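Local coordinates for protein CT021 (Chlamydia trachomatis serovar L2, PDB 6UXD) that is of unknown function but probably has a fold related to the LolA and LolB lipoprotein carriers, at residues Thr141-Thr149 / Lys199-Ala207. Residues are numbered along the deposited sequence; the frame is centred on the assembly and turned at random.
Sequences TSLNGELIT and KTIEMGHQA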
loop_
_atom_site.group_PDB
_atom_site.type_symbol
_atom_site.label_atom_id
_atom_site.label_comp_id
_atom_site.label_asym_id
_atom_site.label_seq_id
_atom_site.Cartn_x
_atom_site.Cartn_y
_atom_site.Cartn_z
ATOM N N THR A 141 -15.888 -5.966 5.695
ATOM C CA THR A 141 -15.240 -7.247 5.433
ATOM C C THR A 141 -13.730 -7.164 5.659
ATOM O O THR A 141 -13.112 -6.174 5.256
ATOM C CB THR A 141 -15.495 -7.694 4.000
ATOM O OG1 THR A 141 -16.901 -7.703 3.755
ATOM C CG2 THR A 141 -14.955 -9.078 3.777
ATOM N N SER A 142 -13.140 -8.199 6.283
ATOM C CA SER A 142 -11.708 -8.234 6.541
ATOM C C SER A 142 -11.140 -9.641 6.360
ATOM O O SER A 142 -11.795 -10.652 6.642
ATOM C CB SER A 142 -11.377 -7.728 7.958
ATOM O OG SER A 142 -11.913 -8.565 8.990
ATOM N N LEU A 143 -9.897 -9.690 5.883
ATOM C CA LEU A 143 -9.117 -10.921 5.790
ATOM C C LEU A 143 -7.783 -10.649 6.454
ATOM O O LEU A 143 -7.007 -9.835 5.953
ATOM C CB LEU A 143 -8.877 -11.365 4.347
ATOM C CG LEU A 143 -10.037 -11.773 3.452
ATOM C CD1 LEU A 143 -10.833 -10.550 3.075
ATOM C CD2 LEU A 143 -9.466 -12.450 2.205
ATOM N N ASN A 144 -7.489 -11.357 7.533
ATOM C CA ASN A 144 -6.292 -11.095 8.317
ATOM C C ASN A 144 -5.518 -12.389 8.507
ATOM O O ASN A 144 -6.088 -13.399 8.924
ATOM C CB ASN A 144 -6.681 -10.458 9.666
ATOM C CG ASN A 144 -5.500 -10.300 10.607
ATOM O OD1 ASN A 144 -4.815 -11.263 10.911
ATOM N ND2 ASN A 144 -5.259 -9.068 11.075
ATOM N N GLY A 145 -4.221 -12.363 8.199
ATOM C CA GLY A 145 -3.394 -13.532 8.421
ATOM C C GLY A 145 -2.343 -13.767 7.358
ATOM O O GLY A 145 -1.697 -12.820 6.893
ATOM N N GLU A 146 -2.184 -15.025 6.943
ATOM C CA GLU A 146 -1.179 -15.391 5.945
ATOM C C GLU A 146 -1.812 -15.282 4.561
ATOM O O GLU A 146 -2.164 -16.272 3.906
ATOM C CB GLU A 146 -0.633 -16.787 6.206
ATOM C CG GLU A 146 -0.201 -17.010 7.609
ATOM C CD GLU A 146 0.625 -15.873 8.179
ATOM O OE1 GLU A 146 1.607 -15.454 7.489
ATOM O OE2 GLU A 146 0.271 -15.422 9.324
ATOM N N LEU A 147 -1.960 -14.031 4.111
ATOM C CA LEU A 147 -2.716 -13.784 2.900
ATOM C C LEU A 147 -2.050 -14.332 1.634
ATOM O O LEU A 147 -2.751 -14.520 0.636
ATOM C CB LEU A 147 -2.976 -12.288 2.749
ATOM C CG LEU A 147 -3.671 -11.569 3.906
ATOM C CD1 LEU A 147 -4.045 -10.101 3.517
ATOM C CD2 LEU A 147 -4.898 -12.329 4.380
ATOM N N ILE A 148 -0.743 -14.631 1.647
ATOM C CA ILE A 148 -0.125 -15.225 0.457
ATOM C C ILE A 148 -0.609 -16.645 0.192
ATOM O O ILE A 148 -0.344 -17.189 -0.895
ATOM C CB ILE A 148 1.412 -15.160 0.565
ATOM C CG1 ILE A 148 2.071 -15.214 -0.838
ATOM C CG2 ILE A 148 1.980 -16.286 1.442
ATOM C CD1 ILE A 148 1.362 -14.341 -1.899
ATOM N N THR A 149 -1.363 -17.252 1.132
ATOM C CA THR A 149 -2.014 -18.534 0.846
ATOM C C THR A 149 -3.288 -18.360 0.022
ATOM O O THR A 149 -3.857 -19.353 -0.446
ATOM C CB THR A 149 -2.347 -19.307 2.153
ATOM O OG1 THR A 149 -3.190 -18.518 3.003
ATOM C CG2 THR A 149 -1.091 -19.661 2.901
ATOM N N LYS A 199 4.926 -7.600 3.450
ATOM C CA LYS A 199 3.859 -8.570 3.639
ATOM C C LYS A 199 2.552 -7.836 3.894
ATOM O O LYS A 199 2.511 -6.865 4.654
ATOM C CB LYS A 199 4.226 -9.497 4.806
ATOM C CG LYS A 199 3.184 -10.529 5.216
ATOM C CD LYS A 199 3.745 -11.498 6.277
ATOM C CE LYS A 199 2.628 -12.311 6.969
ATOM N NZ LYS A 199 3.146 -13.206 8.064
ATOM N N THR A 200 1.482 -8.283 3.246
ATOM C CA THR A 200 0.153 -7.745 3.520
ATOM C C THR A 200 -0.515 -8.630 4.564
ATOM O O THR A 200 -0.766 -9.816 4.312
ATOM C CB THR A 200 -0.698 -7.677 2.260
ATOM O OG1 THR A 200 0.029 -6.981 1.241
ATOM C CG2 THR A 200 -1.992 -6.935 2.547
ATOM N N ILE A 201 -0.775 -8.066 5.737
ATOM C CA ILE A 201 -1.273 -8.869 6.848
ATOM C C ILE A 201 -2.776 -8.756 7.014
ATOM O O ILE A 201 -3.379 -9.633 7.652
ATOM C CB ILE A 201 -0.547 -8.507 8.157
ATOM C CG1 ILE A 201 -0.817 -7.050 8.572
ATOM C CG2 ILE A 201 0.932 -8.728 7.980
ATOM C CD1 ILE A 201 -0.076 -6.621 9.856
ATOM N N GLU A 202 -3.407 -7.734 6.435
ATOM C CA GLU A 202 -4.856 -7.621 6.464
ATOM C C GLU A 202 -5.297 -6.811 5.261
ATOM O O GLU A 202 -4.599 -5.879 4.860
ATOM C CB GLU A 202 -5.342 -6.961 7.757
ATOM C CG GLU A 202 -6.858 -7.033 7.953
ATOM C CD GLU A 202 -7.328 -6.428 9.275
ATOM O OE1 GLU A 202 -6.841 -6.870 10.329
ATOM O OE2 GLU A 202 -8.179 -5.496 9.255
ATOM N N MET A 203 -6.411 -7.206 4.649
ATOM C CA MET A 203 -7.048 -6.366 3.644
ATOM C C MET A 203 -8.548 -6.603 3.719
ATOM O O MET A 203 -9.014 -7.628 4.231
ATOM C CB MET A 203 -6.512 -6.636 2.221
ATOM C CG MET A 203 -6.635 -8.063 1.786
ATOM S SD MET A 203 -6.056 -8.478 0.131
ATOM C CE MET A 203 -4.323 -7.986 0.120
ATOM N N GLY A 204 -9.303 -5.632 3.217
ATOM C CA GLY A 204 -10.740 -5.755 3.199
ATOM C C GLY A 204 -11.486 -4.595 2.562
ATOM O O GLY A 204 -10.983 -3.907 1.658
ATOM N N HIS A 205 -12.723 -4.416 3.015
ATOM C CA HIS A 205 -13.670 -3.507 2.396
ATOM C C HIS A 205 -14.450 -2.785 3.481
ATOM O O HIS A 205 -14.478 -3.211 4.643
ATOM C CB HIS A 205 -14.641 -4.254 1.483
ATOM C CG HIS A 205 -13.982 -5.225 0.558
ATOM N ND1 HIS A 205 -13.161 -4.830 -0.476
ATOM C CD2 HIS A 205 -14.030 -6.579 0.503
ATOM C CE1 HIS A 205 -12.741 -5.894 -1.136
ATOM N NE2 HIS A 205 -13.250 -6.968 -0.559
ATOM N N GLN A 206 -15.093 -1.684 3.073
ATOM C CA GLN A 206 -16.032 -0.937 3.910
ATOM C C GLN A 206 -15.350 -0.329 5.119
ATOM O O GLN A 206 -15.949 -0.236 6.185
ATOM C CB GLN A 206 -17.198 -1.812 4.383
ATOM C CG GLN A 206 -18.003 -2.450 3.269
ATOM C CD GLN A 206 -18.998 -3.489 3.785
ATOM O OE1 GLN A 206 -20.205 -3.384 3.541
ATOM N NE2 GLN A 206 -18.487 -4.510 4.494
ATOM N N ALA A 207 -14.086 0.046 4.983
ATOM C CA ALA A 207 -13.428 0.794 6.040
ATOM C C ALA A 207 -13.745 2.284 5.905
ATOM O O ALA A 207 -13.894 2.811 4.799
ATOM C CB ALA A 207 -11.920 0.591 5.991
#
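L147 lays its CD1 methyl over the backbone of strand 196-204 and against M203, CD1 lying 3.7 Å from M203 CG and 3.9 Å from T200 CG2. The leucine and the methionine run antiparallel where they touch; a branched leucine suits this end of the segment, where the chain bends into a 3-10 turn and a broad apolar group can lie across a neighbouring strand. On the face carrying N144 and E202 the contact is polar. N144, its CG anti to the backbone N (chi1 173°), crosses E202 at a slant, amide and carboxylate turned 53° apart, and ND2 gives OE1 an almost straight bond within the amide plane (2.8 Å, 177°), on the anti lone pair of the carboxylate. OE1 also takes the N-H of W66, while OE2 bonds to K67 N and the Y21 hydroxyl; such a set of partners probably steadies the negative charge in a buried place. Farther along, the extended K199 brings NZ to E146 OE1, a salt bridge of 2.8 Å on the syn lone pair, joining the strand to the turn. Main-chain bonds flank the N144/E202 pair: L143 and M203 exchange both N-H...O bonds on one side, and G145 N donates to I201 O at 2.9 Å on the other. H205 N to T141 O (2.9 Å) carries the ladder to its end. G204, with no side chain, lets T141 O close to 3.2 Å of its CA in a CA-H...O contact. Strand 196-204 pairs with 21-26 and 186-189 as well, and 142-144 adds a short antiparallel pairing of three residues, consistent with the curved antiparallel sheet of a LolA/LolB-like fold.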